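Local coordinates for protein tyrocidine synthetase 3 (Brevibacillus brevis, PDB 2JGP) that probably catalyses peptide bond formation in tyrocidine biosynthesis, its condensation domain joining amino acyl or peptidyl groups held on phosphopantetheine-bearing carrier domains, at residues T325-V339 and F387-L399. Residues are numbered along the deposited sequence; the frame is centred on the assembly and turned at random.
Sequences TGTTLYMVLLAAYNV and FSEFLQEVKQNAL. With NA (sodium ion), chain F.
A335 presents its methyl to helix 387-403, where it drops as a knob into the hole made by F387, F390, L391 and V394; its CB lies 3.6 Å from L391 CD1. L391 answers as a knob of its own. With CG anti to the backbone N (chi1 173°), it sends CD1 to M331 O and A335 CB and CD2 to T325, CD2 ending 3.5 Å from T325 OG1, a hydroxyl that is hydrogen-bonded to L321 O and also accepts from T327 OG1. F387 fits among V332, A335, A336 and V339, with A336 N at its ring edge. F390 likewise turns its edge to the other helix: CE2 is 3.4 Å from A335 O and CZ meets N338 CB, while V394 CG2 of its own helix sits over the rim of one face. N338 sends ND2 back to L334 O in a hydrogen bond nearly straight at the hydrogen but rising above the carbonyl plane, opposite the backbone N-H of N338. This is knobs-into-holes packing of two steeply crossed helices (117°) inside the condensation domain, with strand 350-356 against L334 and N338. Near the start of its helix, M331 lays SD 3.6 Å from K395 CB. The extended K395 chain runs past T327 CG2 to the Schellman turn at G326, where NZ donates to G326 O (2.8 Å) and also hydrogen-bonds Y4 OH. Bent at chi2 (-61°), Q392 donates from NE2 to T325 O in the carbonyl plane (2.9 Å), and one water joins T325 O, Q392 OE1 and K395 NZ.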
loop_
_atom_site.group_PDB
_atom_site.type_symbol
_atom_site.label_atom_id
_atom_site.label_comp_id
_atom_site.label_asym_id
_atom_site.label_seq_id
_atom_site.Cartn_x
_atom_site.Cartn_y
_atom_site.Cartn_z
ATOM N N THR A 325 20.450 -5.875 12.403
ATOM C CA THR A 325 19.618 -7.075 12.538
ATOM C C THR A 325 19.174 -7.669 11.203
ATOM O O THR A 325 18.384 -8.619 11.180
ATOM C CB THR A 325 18.350 -6.763 13.350
ATOM O OG1 THR A 325 17.664 -5.659 12.749
ATOM C CG2 THR A 325 18.707 -6.436 14.797
ATOM N N GLY A 326 19.661 -7.108 10.098
ATOM C CA GLY A 326 19.270 -7.568 8.764
ATOM C C GLY A 326 17.816 -7.321 8.414
ATOM O O GLY A 326 17.216 -8.092 7.664
ATOM N N THR A 327 17.249 -6.245 8.952
ATOM C CA THR A 327 15.857 -5.898 8.709
ATOM C C THR A 327 15.772 -4.518 8.072
ATOM O O THR A 327 16.790 -3.849 7.869
ATOM C CB THR A 327 15.028 -5.912 10.017
ATOM O OG1 THR A 327 15.567 -4.968 10.953
ATOM C CG2 THR A 327 15.025 -7.298 10.637
ATOM N N THR A 328 14.554 -4.116 7.730
ATOM C CA THR A 328 14.287 -2.782 7.232
ATOM C C THR A 328 13.807 -1.931 8.399
ATOM O O THR A 328 13.332 -2.461 9.404
ATOM C CB THR A 328 13.209 -2.805 6.124
ATOM O OG1 THR A 328 11.981 -3.327 6.648
ATOM C CG2 THR A 328 13.667 -3.673 4.935
ATOM N N LEU A 329 13.935 -0.616 8.275
ATOM C CA LEU A 329 13.387 0.292 9.277
ATOM C C LEU A 329 11.892 0.039 9.438
ATOM O O LEU A 329 11.375 0.013 10.549
ATOM C CB LEU A 329 13.648 1.750 8.895
ATOM C CG LEU A 329 13.069 2.805 9.840
ATOM C CD1 LEU A 329 13.514 2.572 11.287
ATOM C CD2 LEU A 329 13.459 4.191 9.367
ATOM N N TYR A 330 11.209 -0.186 8.317
ATOM C CA TYR A 330 9.804 -0.576 8.335
ATOM C C TYR A 330 9.541 -1.717 9.320
ATOM O O TYR A 330 8.628 -1.637 10.143
ATOM C CB TYR A 330 9.368 -1.008 6.928
ATOM C CG TYR A 330 7.919 -1.399 6.824
ATOM C CD1 TYR A 330 6.972 -0.493 6.362
ATOM C CD2 TYR A 330 7.494 -2.676 7.180
ATOM C CE1 TYR A 330 5.640 -0.843 6.262
ATOM C CE2 TYR A 330 6.167 -3.036 7.086
ATOM C CZ TYR A 330 5.245 -2.112 6.628
ATOM O OH TYR A 330 3.928 -2.460 6.523
ATOM N N MET A 331 10.339 -2.778 9.226
ATOM C CA MET A 331 10.160 -3.953 10.087
ATOM C C MET A 331 10.410 -3.654 11.566
ATOM O O MET A 331 9.692 -4.147 12.431
ATOM C CB MET A 331 11.075 -5.093 9.646
ATOM C CG MET A 331 10.691 -5.756 8.326
ATOM S SD MET A 331 12.027 -6.843 7.786
ATOM C CE MET A 331 11.470 -7.286 6.134
ATOM N N VAL A 332 11.442 -2.867 11.844
ATOM C CA VAL A 332 11.794 -2.499 13.215
ATOM C C VAL A 332 10.629 -1.742 13.855
ATOM O O VAL A 332 10.183 -2.072 14.955
ATOM C CB VAL A 332 13.069 -1.626 13.244
ATOM C CG1 VAL A 332 13.294 -1.025 14.640
ATOM C CG2 VAL A 332 14.292 -2.440 12.787
ATOM N N LEU A 333 10.123 -0.746 13.137
ATOM C CA LEU A 333 8.991 0.059 13.607
ATOM C C LEU A 333 7.707 -0.767 13.769
ATOM O O LEU A 333 6.970 -0.593 14.746
ATOM C CB LEU A 333 8.745 1.225 12.660
ATOM C CG LEU A 333 9.881 2.226 12.495
ATOM C CD1 LEU A 333 9.530 3.231 11.413
ATOM C CD2 LEU A 333 10.194 2.919 13.808
ATOM N N LEU A 334 7.433 -1.655 12.816
ATOM C CA LEU A 334 6.280 -2.545 12.934
ATOM C C LEU A 334 6.422 -3.433 14.161
ATOM O O LEU A 334 5.453 -3.666 14.889
ATOM C CB LEU A 334 6.115 -3.411 11.678
ATOM C CG LEU A 334 4.979 -4.445 11.703
ATOM C CD1 LEU A 334 3.617 -3.777 11.969
ATOM C CD2 LEU A 334 4.970 -5.230 10.397
ATOM N N ALA A 335 7.634 -3.938 14.379
ATOM C CA ALA A 335 7.932 -4.743 15.549
ATOM C C ALA A 335 7.685 -3.941 16.829
ATOM O O ALA A 335 7.019 -4.420 17.742
ATOM C CB ALA A 335 9.381 -5.241 15.493
ATOM N N ALA A 336 8.211 -2.717 16.882
ATOM C CA ALA A 336 8.018 -1.834 18.037
ATOM C C ALA A 336 6.539 -1.501 18.238
ATOM O O ALA A 336 6.060 -1.386 19.366
ATOM C CB ALA A 336 8.827 -0.544 17.869
ATOM N N TYR A 337 5.818 -1.350 17.135
ATOM C CA TYR A 337 4.397 -1.058 17.207
ATOM C C TYR A 337 3.642 -2.244 17.812
ATOM O O TYR A 337 2.782 -2.056 18.673
ATOM C CB TYR A 337 3.860 -0.680 15.825
ATOM C CG TYR A 337 2.409 -0.268 15.829
ATOM C CD1 TYR A 337 1.972 0.796 16.610
ATOM C CD2 TYR A 337 1.476 -0.934 15.041
ATOM C CE1 TYR A 337 0.633 1.178 16.618
ATOM C CE2 TYR A 337 0.136 -0.557 15.045
ATOM C CZ TYR A 337 -0.273 0.502 15.830
ATOM O OH TYR A 337 -1.600 0.879 15.843
ATOM N N ASN A 338 3.984 -3.461 17.396
ATOM C CA ASN A 338 3.390 -4.662 17.997
ATOM C C ASN A 338 3.600 -4.786 19.513
ATOM O O ASN A 338 2.687 -5.200 20.237
ATOM C CB ASN A 338 3.890 -5.934 17.314
ATOM C CG ASN A 338 3.090 -6.282 16.085
ATOM O OD1 ASN A 338 2.205 -7.139 16.134
ATOM N ND2 ASN A 338 3.392 -5.624 14.977
ATOM N N VAL A 339 4.791 -4.441 19.999
ATOM C CA VAL A 339 5.032 -4.474 21.453
ATOM C C VAL A 339 4.253 -3.362 22.180
ATOM O O VAL A 339 3.756 -3.576 23.286
ATOM C CB VAL A 339 6.549 -4.508 21.852
ATOM C CG1 VAL A 339 7.464 -4.061 20.728
ATOM C CG2 VAL A 339 6.815 -3.721 23.145
ATOM N N PHE A 387 13.378 -8.916 22.177
ATOM C CA PHE A 387 12.940 -8.090 21.054
ATOM C C PHE A 387 13.652 -8.544 19.787
ATOM O O PHE A 387 13.054 -8.578 18.718
ATOM C CB PHE A 387 13.188 -6.598 21.282
ATOM C CG PHE A 387 12.772 -5.745 20.116
ATOM C CD1 PHE A 387 11.435 -5.434 19.916
ATOM C CD2 PHE A 387 13.710 -5.282 19.203
ATOM C CE1 PHE A 387 11.038 -4.662 18.828
ATOM C CE2 PHE A 387 13.325 -4.510 18.112
ATOM C CZ PHE A 387 11.986 -4.202 17.924
ATOM N N SER A 388 14.924 -8.911 19.918
ATOM C CA SER A 388 15.708 -9.375 18.776
ATOM C C SER A 388 15.042 -10.559 18.068
ATOM O O SER A 388 14.882 -10.543 16.843
ATOM C CB SER A 388 17.128 -9.746 19.219
ATOM O OG SER A 388 17.906 -10.144 18.105
ATOM N N GLU A 389 14.624 -11.569 18.827
ATOM C CA GLU A 389 14.002 -12.745 18.215
ATOM C C GLU A 389 12.587 -12.435 17.713
ATOM O O GLU A 389 12.173 -12.957 16.679
ATOM C CB GLU A 389 13.999 -13.946 19.165
ATOM C CG GLU A 389 12.946 -13.922 20.242
ATOM C CD GLU A 389 13.054 -15.118 21.166
ATOM O OE1 GLU A 389 13.274 -14.919 22.381
ATOM O OE2 GLU A 389 12.937 -16.257 20.664
ATOM N N PHE A 390 11.854 -11.593 18.440
ATOM C CA PHE A 390 10.530 -11.146 17.995
ATOM C C PHE A 390 10.629 -10.381 16.676
ATOM O O PHE A 390 9.836 -10.608 15.751
ATOM C CB PHE A 390 9.850 -10.263 19.046
ATOM C CG PHE A 390 8.534 -9.701 18.587
ATOM C CD1 PHE A 390 7.472 -10.550 18.302
ATOM C CD2 PHE A 390 8.365 -8.333 18.402
ATOM C CE1 PHE A 390 6.257 -10.043 17.860
ATOM C CE2 PHE A 390 7.152 -7.820 17.958
ATOM C CZ PHE A 390 6.097 -8.678 17.686
ATOM N N LEU A 391 11.606 -9.481 16.592
ATOM C CA LEU A 391 11.846 -8.728 15.363
ATOM C C LEU A 391 12.133 -9.653 14.178
ATOM O O LEU A 391 11.705 -9.389 13.058
ATOM C CB LEU A 391 12.998 -7.734 15.548
ATOM C CG LEU A 391 13.464 -7.007 14.277
ATOM C CD1 LEU A 391 12.325 -6.209 13.656
ATOM C CD2 LEU A 391 14.664 -6.115 14.566
ATOM N N GLN A 392 12.875 -10.728 14.419
ATOM C CA GLN A 392 13.122 -11.703 13.373
ATOM C C GLN A 392 11.845 -12.425 12.959
ATOM O O GLN A 392 11.688 -12.772 11.793
ATOM C CB GLN A 392 14.191 -12.702 13.811
ATOM C CG GLN A 392 15.566 -12.069 13.952
ATOM C CD GLN A 392 16.080 -11.476 12.645
ATOM O OE1 GLN A 392 16.012 -12.115 11.592
ATOM N NE2 GLN A 392 16.582 -10.242 12.708
ATOM N N GLU A 393 10.931 -12.645 13.904
ATOM C CA GLU A 393 9.625 -13.212 13.565
ATOM C C GLU A 393 8.847 -12.252 12.670
ATOM O O GLU A 393 8.258 -12.668 11.668
ATOM C CB GLU A 393 8.823 -13.542 14.824
ATOM C CG GLU A 393 9.456 -14.606 15.705
ATOM C CD GLU A 393 8.627 -14.910 16.934
ATOM O OE1 GLU A 393 7.631 -14.192 17.183
ATOM O OE2 GLU A 393 8.980 -15.859 17.654
ATOM N N VAL A 394 8.865 -10.969 13.029
ATOM C CA VAL A 394 8.220 -9.908 12.240
ATOM C C VAL A 394 8.782 -9.849 10.824
ATOM O O VAL A 394 8.028 -9.731 9.856
ATOM C CB VAL A 394 8.366 -8.514 12.915
ATOM C CG1 VAL A 394 7.851 -7.399 12.000
ATOM C CG2 VAL A 394 7.623 -8.487 14.250
ATOM N N LYS A 395 10.101 -9.958 10.703
ATOM C CA LYS A 395 10.747 -9.978 9.393
ATOM C C LYS A 395 10.298 -11.180 8.576
ATOM O O LYS A 395 9.932 -11.040 7.406
ATOM C CB LYS A 395 12.268 -10.020 9.542
ATOM C CG LYS A 395 13.005 -10.327 8.248
ATOM C CD LYS A 395 14.489 -10.512 8.485
ATOM C CE LYS A 395 15.223 -10.745 7.180
ATOM N NZ LYS A 395 16.693 -10.778 7.386
ATOM N N GLN A 396 10.352 -12.356 9.193
ATOM C CA GLN A 396 9.993 -13.601 8.528
ATOM C C GLN A 396 8.540 -13.595 8.059
ATOM O O GLN A 396 8.241 -13.998 6.935
ATOM C CB GLN A 396 10.246 -14.793 9.461
ATOM C CG GLN A 396 10.367 -16.130 8.761
ATOM C CD GLN A 396 11.390 -16.119 7.627
ATOM O OE1 GLN A 396 11.033 -16.296 6.461
ATOM N NE2 GLN A 396 12.644 -15.861 7.956
ATOM N N ASN A 397 7.644 -13.139 8.928
ATOM C CA ASN A 397 6.228 -13.066 8.593
ATOM C C ASN A 397 5.948 -12.020 7.525
ATOM O O ASN A 397 5.035 -12.187 6.715
ATOM C CB ASN A 397 5.402 -12.795 9.853
ATOM C CG ASN A 397 5.376 -13.980 10.790
ATOM O OD1 ASN A 397 5.439 -15.136 10.353
ATOM N ND2 ASN A 397 5.304 -13.708 12.090
ATOM N N ALA A 398 6.736 -10.946 7.524
ATOM C CA ALA A 398 6.609 -9.897 6.514
ATOM C C ALA A 398 7.028 -10.420 5.145
ATOM O O ALA A 398 6.301 -10.262 4.162
ATOM C CB ALA A 398 7.435 -8.682 6.898
ATOM N N LEU A 399 8.189 -11.060 5.091
ATOM C CA LEU A 399 8.676 -11.648 3.852
ATOM C C LEU A 399 7.703 -12.702 3.325
ATOM O O LEU A 399 7.424 -12.736 2.133
ATOM C CB LEU A 399 10.063 -12.262 4.053
ATOM C CG LEU A 399 11.200 -11.260 4.291
ATOM C CD1 LEU A 399 12.493 -11.989 4.628
ATOM C CD2 LEU A 399 11.382 -10.375 3.066
HETATM NA NA NA F . 10.560 -16.060 4.325
HETATM O O HOH W 1 17.730 -11.337 9.680
HETATM O O HOH W 2 12.867 -16.095 3.933
HETATM O O HOH W 3 9.416 -15.591 2.623
#